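Local atomic coordinates of jasmonate-induced oxygenase 2 (Arabidopsis thaliana, PDB entry 6LSV), a protein that oxidises the plant stress hormone jasmonate to 12-hydroxyjasmonate, using iron, molecular oxygen and 2-oxoglutarate, and so takes part in jasmonate-mediated defence signalling. Residues Asp134-Tyr138 and Asn210-Pro216; Pro230-Thr234 and Phe300-Lys304; Leu89-Ala93 and Val164-Tyr168. All blocks are in the same frame, centred on the assembly; numbering follows the deposited sequence.

Interaction 1 (Asp134-Tyr138 and Asn210-Pro216). With AKG (2-oxoglutaric acid), chain C.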
loop_
_atom_site.group_PDB
_atom_site.type_symbol
_atom_site.label_atom_id
_atom_site.label_comp_id
_atom_site.label_asym_id
_atom_site.label_seq_id
_atom_site.Cartn_x
_atom_site.Cartn_y
_atom_site.Cartn_z
ATOM N N ASP A 134 9.034 12.705 2.102
ATOM C CA ASP A 134 7.650 12.848 1.687
ATOM C C ASP A 134 6.840 13.561 2.763
ATOM O O ASP A 134 7.163 13.504 3.954
ATOM C CB ASP A 134 7.036 11.482 1.379
ATOM C CG ASP A 134 7.621 10.851 0.129
ATOM O OD1 ASP A 134 8.228 11.583 -0.682
ATOM O OD2 ASP A 134 7.478 9.621 -0.039
ATOM N N TRP A 135 5.779 14.239 2.328
ATOM C CA TRP A 135 4.948 15.035 3.230
ATOM C C TRP A 135 3.863 14.154 3.848
ATOM O O TRP A 135 2.667 14.300 3.588
ATOM C CB TRP A 135 4.343 16.222 2.492
ATOM C CG TRP A 135 3.863 17.303 3.418
ATOM C CD1 TRP A 135 2.578 17.534 3.818
ATOM C CD2 TRP A 135 4.668 18.293 4.068
ATOM N NE1 TRP A 135 2.534 18.609 4.672
ATOM C CE2 TRP A 135 3.804 19.092 4.843
ATOM C CE3 TRP A 135 6.036 18.580 4.071
ATOM C CZ2 TRP A 135 4.263 20.161 5.611
ATOM C CZ3 TRP A 135 6.491 19.641 4.834
ATOM C CH2 TRP A 135 5.608 20.419 5.591
ATOM N N SER A 136 4.305 13.226 4.692
ATOM C CA SER A 136 3.356 12.347 5.357
ATOM C C SER A 136 3.998 11.718 6.580
ATOM O O SER A 136 5.211 11.488 6.619
ATOM C CB SER A 136 2.850 11.240 4.425
ATOM O OG SER A 136 3.909 10.688 3.664
ATOM N N ASP A 137 3.161 11.452 7.576
ATOM C CA ASP A 137 3.458 10.547 8.673
ATOM C C ASP A 137 2.650 9.274 8.465
ATOM O O ASP A 137 1.681 9.253 7.701
ATOM C CB ASP A 137 3.117 11.179 10.026
ATOM C CG ASP A 137 3.870 12.475 10.273
ATOM O OD1 ASP A 137 5.021 12.599 9.806
ATOM O OD2 ASP A 137 3.306 13.374 10.931
ATOM N N TYR A 138 3.048 8.204 9.144
ATOM C CA TYR A 138 2.362 6.938 8.947
ATOM C C TYR A 138 2.501 6.078 10.194
ATOM O O TYR A 138 3.333 6.337 11.068
ATOM C CB TYR A 138 2.901 6.197 7.716
ATOM C CG TYR A 138 4.319 5.700 7.880
ATOM C CD1 TYR A 138 4.576 4.438 8.398
ATOM C CD2 TYR A 138 5.401 6.495 7.516
ATOM C CE1 TYR A 138 5.868 3.981 8.554
ATOM C CE2 TYR A 138 6.701 6.046 7.667
ATOM C CZ TYR A 138 6.929 4.787 8.188
ATOM O OH TYR A 138 8.219 4.326 8.348
ATOM N N ASN A 210 -1.663 6.063 6.475
ATOM C CA ASN A 210 -0.907 7.222 6.020
ATOM C C ASN A 210 -1.650 8.505 6.365
ATOM O O ASN A 210 -2.855 8.620 6.116
ATOM C CB ASN A 210 -0.657 7.149 4.514
ATOM C CG ASN A 210 0.118 5.913 4.110
ATOM O OD1 ASN A 210 1.176 5.620 4.667
ATOM N ND2 ASN A 210 -0.407 5.176 3.137
ATOM N N TYR A 211 -0.925 9.468 6.929
ATOM C CA TYR A 211 -1.474 10.765 7.303
ATOM C C TYR A 211 -0.779 11.835 6.478
ATOM O O TYR A 211 0.444 11.986 6.562
ATOM C CB TYR A 211 -1.290 11.030 8.798
ATOM C CG TYR A 211 -1.911 12.327 9.269
ATOM C CD1 TYR A 211 -3.167 12.718 8.821
ATOM C CD2 TYR A 211 -1.242 13.163 10.156
ATOM C CE1 TYR A 211 -3.741 13.901 9.244
ATOM C CE2 TYR A 211 -1.810 14.351 10.586
ATOM C CZ TYR A 211 -3.060 14.713 10.126
ATOM O OH TYR A 211 -3.637 15.890 10.544
ATOM N N TYR A 212 -1.556 12.575 5.686
ATOM C CA TYR A 212 -1.038 13.636 4.825
ATOM C C TYR A 212 -1.550 14.979 5.326
ATOM O O TYR A 212 -2.635 15.424 4.924
ATOM C CB TYR A 212 -1.456 13.403 3.370
ATOM C CG TYR A 212 -1.184 11.999 2.880
ATOM C CD1 TYR A 212 0.073 11.636 2.412
ATOM C CD2 TYR A 212 -2.182 11.030 2.900
ATOM C CE1 TYR A 212 0.330 10.352 1.972
ATOM C CE2 TYR A 212 -1.933 9.743 2.461
ATOM C CZ TYR A 212 -0.676 9.411 1.997
ATOM O OH TYR A 212 -0.423 8.132 1.558
ATOM N N PRO A 213 -0.802 15.670 6.207
ATOM C CA PRO A 213 -1.256 16.970 6.728
ATOM C C PRO A 213 -1.263 18.042 5.652
ATOM O O PRO A 213 -0.876 17.768 4.514
ATOM C CB PRO A 213 -0.231 17.282 7.830
ATOM C CG PRO A 213 0.468 15.976 8.111
ATOM C CD PRO A 213 0.480 15.262 6.802
ATOM N N LYS A 214 -1.697 19.257 5.977
ATOM C CA LYS A 214 -1.692 20.304 4.968
ATOM C C LYS A 214 -0.253 20.736 4.685
ATOM O O LYS A 214 0.623 20.670 5.554
ATOM C CB LYS A 214 -2.555 21.494 5.406
ATOM C CG LYS A 214 -4.010 21.154 5.782
ATOM C CD LYS A 214 -4.623 22.220 6.647
ATOM C CE LYS A 214 -3.752 22.628 7.815
ATOM N NZ LYS A 214 -2.927 21.628 8.552
ATOM N N CYS A 215 -0.006 21.144 3.443
ATOM C CA CYS A 215 1.333 21.450 2.986
ATOM C C CYS A 215 1.380 22.883 2.475
ATOM O O CYS A 215 0.535 23.272 1.659
ATOM C CB CYS A 215 1.766 20.481 1.875
ATOM S SG CYS A 215 3.434 20.764 1.274
ATOM N N PRO A 216 2.341 23.693 2.924
ATOM C CA PRO A 216 2.343 25.110 2.527
ATOM C C PRO A 216 2.581 25.329 1.044
ATOM O O PRO A 216 2.087 26.323 0.499
ATOM C CB PRO A 216 3.469 25.709 3.379
ATOM C CG PRO A 216 4.332 24.547 3.748
ATOM C CD PRO A 216 3.422 23.370 3.869
HETATM C C1 AKG C . 0.054 3.393 0.138
HETATM O O1 AKG C . -0.074 2.240 -0.344
HETATM O O2 AKG C . 0.704 3.545 1.209
HETATM C C2 AKG C . -0.559 4.590 -0.598
HETATM O O5 AKG C . -0.177 4.841 -1.692
HETATM C C3 AKG C . -1.647 5.469 0.034
HETATM C C4 AKG C . -2.639 5.899 -1.050
HETATM C C5 AKG C . -3.468 7.101 -0.592
HETATM O O3 AKG C . -4.636 7.282 -1.025
HETATM O O4 AKG C . -2.972 7.917 0.223
#
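Asp137 and Tyr211 are joined by a pair of backbone hydrogen bonds, Tyr211 N to Asp137 O at 2.7 Å and Asp137 N to Tyr211 O at 2.9 Å. They form an antiparallel hydrogen-bonded pair, and Tyr138 with Asn210 is the non-hydrogen-bonded pair that follows. On the face holding Asp137 and Tyr211, the polar ends bond elsewhere: the carboxylate reaches Ser123, and the tyrosine hydroxyl reaches Glu293.

The other face holds the cosubstrate. Asn210 ND2 donates to O2 of 2-oxoglutarate over 2.8 Å, while Asn210 OD1 accepts from Arg208 NE; a carboxamide suits a place that needs both a donor and an acceptor. Tyr212 OH makes a weak bond to O4 at the far carboxylate, and Arg294 is also hydrogen-bonded to the cosubstrate. Strand 204-212 belongs to the double-stranded beta-helix core of 2-oxoglutarate oxygenases, and strand 137-144 extends its major sheet. Asn210 and Tyr212 project to the same side because they are two residues apart on strand 204-212, with Tyr211 between them on the other face.

Past the paired residues, Ser136 OG bonds to Gly223 O, and the indole NE1 of Trp135 donates to Lys214 O at 2.9 Å, with an N-H...O angle of 146°; the nitrogen stands above the plane of that carbonyl and not on a lone pair. A chi1 of -161° carries the indole to the side opposite its own main-chain nitrogen and lays it alongside residues 213-216.

Cys215 SG sits 3.9 Å from the centroid of the five-membered ring of Trp135, over its face, a sulfur-aromatic contact, and Cys215 CB makes a CH-pi contact over the same ring. Pro216 CD approaches Trp135 CZ2 at 3.7 Å. Ser136 CB packs against Tyr212 CD1 at 3.5 Å.

Interaction 2 (Pro230-Thr234 and Phe300-Lys304). With JAA ({(1R,2R)-3-oxo-2-[(2Z)-pent-2-en-1-yl]cyclopentyl}acetic acid), chain D.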
loop_
_atom_site.group_PDB
_atom_site.type_symbol
_atom_site.label_atom_id
_atom_site.label_comp_id
_atom_site.label_asym_id
_atom_site.label_seq_id
_atom_site.Cartn_x
_atom_site.Cartn_y
_atom_site.Cartn_z
ATOM N N PRO A 230 5.559 -3.616 -2.574
ATOM C CA PRO A 230 6.438 -4.787 -2.724
ATOM C C PRO A 230 5.727 -6.118 -2.555
ATOM O O PRO A 230 6.177 -7.118 -3.130
ATOM C CB PRO A 230 7.491 -4.576 -1.627
ATOM C CG PRO A 230 6.827 -3.695 -0.623
ATOM C CD PRO A 230 5.896 -2.806 -1.391
ATOM N N GLY A 231 4.643 -6.168 -1.789
ATOM C CA GLY A 231 4.018 -7.422 -1.424
ATOM C C GLY A 231 3.109 -7.982 -2.498
ATOM O O GLY A 231 3.235 -7.678 -3.688
ATOM N N GLY A 232 2.169 -8.817 -2.056
ATOM C CA GLY A 232 1.270 -9.518 -2.954
ATOM C C GLY A 232 0.194 -8.636 -3.548
ATOM O O GLY A 232 0.233 -8.322 -4.741
ATOM N N MET A 233 -0.787 -8.248 -2.738
ATOM C CA MET A 233 -1.788 -7.283 -3.161
ATOM C C MET A 233 -2.062 -6.317 -2.021
ATOM O O MET A 233 -1.881 -6.646 -0.844
ATOM C CB MET A 233 -3.102 -7.948 -3.601
ATOM C CG MET A 233 -3.624 -9.019 -2.663
ATOM S SD MET A 233 -5.286 -9.563 -3.113
ATOM C CE MET A 233 -6.256 -8.146 -2.604
ATOM N N THR A 234 -2.493 -5.113 -2.382
ATOM C CA THR A 234 -2.872 -4.091 -1.420
ATOM C C THR A 234 -4.363 -3.816 -1.540
ATOM O O THR A 234 -4.880 -3.634 -2.648
ATOM C CB THR A 234 -2.083 -2.797 -1.641
ATOM O OG1 THR A 234 -0.679 -3.083 -1.655
ATOM C CG2 THR A 234 -2.380 -1.792 -0.531
ATOM N N PHE A 300 -1.926 -4.755 3.405
ATOM C CA PHE A 300 -1.019 -5.533 2.569
ATOM C C PHE A 300 -1.272 -7.017 2.799
ATOM O O PHE A 300 -1.189 -7.498 3.935
ATOM C CB PHE A 300 0.440 -5.187 2.868
ATOM C CG PHE A 300 0.761 -3.724 2.736
ATOM C CD1 PHE A 300 0.632 -3.070 1.519
ATOM C CD2 PHE A 300 1.201 -3.005 3.833
ATOM C CE1 PHE A 300 0.936 -1.719 1.403
ATOM C CE2 PHE A 300 1.508 -1.664 3.723
ATOM C CZ PHE A 300 1.375 -1.020 2.505
ATOM N N TYR A 301 -1.580 -7.735 1.722
ATOM C CA TYR A 301 -1.775 -9.181 1.746
ATOM C C TYR A 301 -0.564 -9.819 1.073
ATOM O O TYR A 301 -0.383 -9.694 -0.143
ATOM C CB TYR A 301 -3.076 -9.560 1.042
ATOM C CG TYR A 301 -3.532 -10.978 1.283
ATOM C CD1 TYR A 301 -4.134 -11.343 2.482
ATOM C CD2 TYR A 301 -3.378 -11.949 0.304
ATOM C CE1 TYR A 301 -4.569 -12.638 2.696
ATOM C CE2 TYR A 301 -3.803 -13.246 0.512
ATOM C CZ TYR A 301 -4.395 -13.586 1.710
ATOM O OH TYR A 301 -4.818 -14.878 1.917
ATOM N N ASN A 302 0.261 -10.502 1.860
ATOM C CA ASN A 302 1.572 -10.878 1.365
ATOM C C ASN A 302 1.780 -12.385 1.422
ATOM O O ASN A 302 1.165 -13.073 2.242
ATOM C CB ASN A 302 2.668 -10.184 2.182
ATOM C CG ASN A 302 2.585 -8.674 2.099
ATOM O OD1 ASN A 302 2.242 -8.118 1.056
ATOM N ND2 ASN A 302 2.892 -8.002 3.201
ATOM N N PRO A 303 2.634 -12.927 0.560
ATOM C CA PRO A 303 3.015 -14.335 0.699
ATOM C C PRO A 303 3.858 -14.538 1.945
ATOM O O PRO A 303 4.546 -13.626 2.408
ATOM C CB PRO A 303 3.823 -14.616 -0.573
ATOM C CG PRO A 303 4.322 -13.285 -1.012
ATOM C CD PRO A 303 3.282 -12.284 -0.599
ATOM N N LYS A 304 3.780 -15.749 2.496
ATOM C CA LYS A 304 4.672 -16.149 3.579
ATOM C C LYS A 304 6.114 -15.767 3.247
ATOM O O LYS A 304 6.630 -16.112 2.181
ATOM C CB LYS A 304 4.541 -17.657 3.806
ATOM C CG LYS A 304 5.151 -18.174 5.089
ATOM C CD LYS A 304 4.763 -19.628 5.329
ATOM C CE LYS A 304 5.463 -20.199 6.549
ATOM N NZ LYS A 304 6.943 -20.107 6.435
HETATM O O01 JAA D . 5.889 1.166 5.521
HETATM O O02 JAA D . 6.288 -5.025 4.110
HETATM O O03 JAA D . 8.412 -4.640 4.369
HETATM C C04 JAA D . 6.528 -1.994 4.513
HETATM C C05 JAA D . 6.429 -0.434 4.067
HETATM C C06 JAA D . 7.472 -1.966 5.744
HETATM C C07 JAA D . 7.524 -0.649 6.160
HETATM C C08 JAA D . 6.478 0.186 5.210
HETATM C C09 JAA D . 5.062 -0.124 3.313
HETATM C C10 JAA D . 7.080 -2.817 3.484
HETATM C C11 JAA D . 5.216 -0.385 1.814
HETATM C C12 JAA D . 7.270 -4.241 4.017
HETATM C C13 JAA D . 4.823 0.494 0.911
HETATM C C14 JAA D . 4.198 1.825 1.319
HETATM C C15 JAA D . 4.935 2.970 0.624
#
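Gly231 meets the side chain of Asn302; glycine suits the place because any side chain here would point at Asn302 OD1 and collide with it. Gly232 follows, and its amide donates to the same Asn302 OD1 at 3.2 Å, with the donor in the carboxamide plane and on a lone pair of the oxygen. The C=O...N angle of 137° fits that approach. With chi1 at -61°, Asn302 turns its carboxamide toward the glycines, and an asparagine suits the place because this short group can accept a main-chain N-H.

Two residues, Gly232 and Met233, stand opposite the single Tyr301, forming a classic beta bulge where strand 233-237 begins to pair with strand 294-302 in the double-stranded beta-helix core. A side chain on Gly232 would run into the Tyr301 carbonyl. Met233 closes the bulge with two bonds, Met233 N to Tyr301 O at 3.0 Å and Tyr301 N to Met233 O at 2.8 Å. Their side chains cross, Met233 CG 3.8 Å from Tyr301 CB, and pack against helix 161-186: Met233 touches Ile179, and Tyr301 touches Ser176 and Met180. The flexible thioether chain of Met233 fits between Ile179 and Tyr301 CB, while the Tyr301 hydroxyl bonds to Gln195.

Regular pairing continues with Thr234 and Phe300 on the opposite face, the two side chains running side by side. Thr234 OG1 comes to the edge of the phenyl ring, 3.4 Å from Phe300 CD1, and bonds to Asp229, an iron ligand, so threonine serves as a second-shell residue. Phe300 CZ approaches C09 of bound jasmonic acid at 3.9 Å, an apolar surface for the substrate's hydrocarbon part.

Interaction 3 (Leu89-Ala93 and Val164-Tyr168); sequences LMDAA and VIDEY
Ala93 CB lies over one face of the Tyr168 ring, a CH-pi contact 4.1 Å from the ring centroid and offset toward the rim. Leu89 comes to the same ring from another direction, its CG near the ring plane at the edge, 4.3 Å from Tyr168 CD1. Tyrosine suits this place because its broad ring meets both residues one helical turn apart.

Aliphatic contacts make up the next group. A chi1 of -178° turns the CG1 branch of Val164 toward the other helix, 3.7 Å from Ala93 N, and it also touches Leu89 CD1 at 4.0 Å. The small Ala92 and Ala93 let this branch sit against the backbone of helix 87-102.

At the outer edge Leu89 crosses Glu167, the carboxylate lying beside both methyls, with Glu167 OE1 3.7 Å from Leu89 CD1.

The axes of the short helical segments approach to 9.9 Å and cross at 137° between their N-to-C directions, well short of antiparallel. Met90 and Tyr168 both touch Phe263 and Leu237, so the helix pair packs on strands 263-267 and 233-237 of the main sheet. No hydrogen bond crosses between the segments, which are joined by van der Waals contact alone, with the charged group kept to the more exposed side.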
loop_
_atom_site.group_PDB
_atom_site.type_symbol
_atom_site.label_atom_id
_atom_site.label_comp_id
_atom_site.label_asym_id
_atom_site.label_seq_id
_atom_site.Cartn_x
_atom_site.Cartn_y
_atom_site.Cartn_z
ATOM N N LEU A 89 -17.884 0.009 9.381
ATOM C CA LEU A 89 -16.550 -0.419 9.793
ATOM C C LEU A 89 -15.474 0.297 8.988
ATOM O O LEU A 89 -14.443 0.699 9.541
ATOM C CB LEU A 89 -16.414 -1.936 9.652
ATOM C CG LEU A 89 -15.039 -2.525 9.984
ATOM C CD1 LEU A 89 -14.653 -2.217 11.423
ATOM C CD2 LEU A 89 -15.022 -4.025 9.729
ATOM N N MET A 90 -15.701 0.471 7.681
ATOM C CA MET A 90 -14.744 1.190 6.845
ATOM C C MET A 90 -14.533 2.610 7.345
ATOM O O MET A 90 -13.399 3.100 7.390
ATOM C CB MET A 90 -15.224 1.209 5.394
ATOM C CG MET A 90 -15.424 -0.161 4.779
ATOM S SD MET A 90 -16.083 -0.038 3.110
ATOM C CE MET A 90 -14.645 0.531 2.210
ATOM N N ASP A 91 -15.615 3.286 7.727
ATOM C CA ASP A 91 -15.503 4.664 8.189
ATOM C C ASP A 91 -14.969 4.737 9.616
ATOM O O ASP A 91 -14.202 5.649 9.947
ATOM C CB ASP A 91 -16.858 5.359 8.080
ATOM C CG ASP A 91 -17.400 5.351 6.662
ATOM O OD1 ASP A 91 -16.678 5.796 5.744
ATOM O OD2 ASP A 91 -18.545 4.901 6.462
ATOM N N ALA A 92 -15.357 3.788 10.473
ATOM C CA ALA A 92 -14.818 3.762 11.828
ATOM C C ALA A 92 -13.308 3.577 11.807
ATOM O O ALA A 92 -12.587 4.194 12.600
ATOM C CB ALA A 92 -15.487 2.657 12.645
ATOM N N ALA A 93 -12.813 2.735 10.897
ATOM C CA ALA A 93 -11.371 2.565 10.744
ATOM C C ALA A 93 -10.697 3.882 10.381
ATOM O O ALA A 93 -9.644 4.225 10.933
ATOM C CB ALA A 93 -11.081 1.503 9.683
ATOM N N VAL A 164 -11.211 -1.892 16.469
ATOM C CA VAL A 164 -11.541 -1.607 15.077
ATOM C C VAL A 164 -10.446 -2.118 14.148
ATOM O O VAL A 164 -10.727 -2.588 13.041
ATOM C CB VAL A 164 -11.793 -0.101 14.884
ATOM C CG1 VAL A 164 -12.195 0.189 13.449
ATOM C CG2 VAL A 164 -12.877 0.375 15.839
ATOM N N ILE A 165 -9.182 -2.034 14.577
ATOM C CA ILE A 165 -8.087 -2.567 13.767
ATOM C C ILE A 165 -8.228 -4.076 13.617
ATOM O O ILE A 165 -8.131 -4.622 12.512
ATOM C CB ILE A 165 -6.724 -2.194 14.380
ATOM C CG1 ILE A 165 -6.449 -0.696 14.254
ATOM C CG2 ILE A 165 -5.608 -2.971 13.704
ATOM C CD1 ILE A 165 -5.366 -0.210 15.208
ATOM N N ASP A 166 -8.467 -4.774 14.733
ATOM C CA ASP A 166 -8.523 -6.233 14.706
ATOM C C ASP A 166 -9.655 -6.735 13.819
ATOM O O ASP A 166 -9.483 -7.699 13.063
ATOM C CB ASP A 166 -8.678 -6.777 16.127
ATOM C CG ASP A 166 -8.025 -8.132 16.304
ATOM O OD1 ASP A 166 -6.907 -8.319 15.783
ATOM O OD2 ASP A 166 -8.632 -9.011 16.953
ATOM N N GLU A 167 -10.824 -6.098 13.895
ATOM C CA GLU A 167 -11.937 -6.538 13.063
ATOM C C GLU A 167 -11.734 -6.129 11.609
ATOM O O GLU A 167 -11.985 -6.927 10.700
ATOM C CB GLU A 167 -13.255 -5.986 13.607
ATOM C CG GLU A 167 -14.477 -6.721 13.074
ATOM C CD GLU A 167 -15.741 -5.883 13.121
ATOM O OE1 GLU A 167 -15.750 -4.853 13.827
ATOM O OE2 GLU A 167 -16.723 -6.253 12.443
ATOM N N TYR A 168 -11.272 -4.897 11.374
ATOM C CA TYR A 168 -10.952 -4.467 10.016
ATOM C C TYR A 168 -9.935 -5.403 9.376
ATOM O O TYR A 168 -10.106 -5.837 8.231
ATOM C CB TYR A 168 -10.433 -3.030 10.039
ATOM C CG TYR A 168 -10.244 -2.379 8.688
ATOM C CD1 TYR A 168 -11.316 -1.812 8.006
ATOM C CD2 TYR A 168 -8.985 -2.297 8.111
ATOM C CE1 TYR A 168 -11.136 -1.200 6.776
ATOM C CE2 TYR A 168 -8.796 -1.688 6.887
ATOM C CZ TYR A 168 -9.870 -1.142 6.221
ATOM O OH TYR A 168 -9.669 -0.539 5.001
#

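Interactions 1 and 2 lie in the same sheet, on neighbouring strands 204-212 and 294-302, with centres 24 Å apart and nearest atoms about 6 Å apart. Each reaches the active site: Asn210 and Tyr212 bind 2-oxoglutarate and Phe300 touches jasmonic acid, while the side chain of Asn210 comes to about 6 Å from the iron and that of Phe300 to about 5 Å. Interaction 3 sits on the helical layer, its centre 22 Å from that of interaction 1 and 20 Å from that of interaction 2. Helix 161-186 links it to interaction 2, since its later residues cover Met233 and Tyr301. The side chain of Tyr168 is about 11 Å from the bound 2-oxoglutarate.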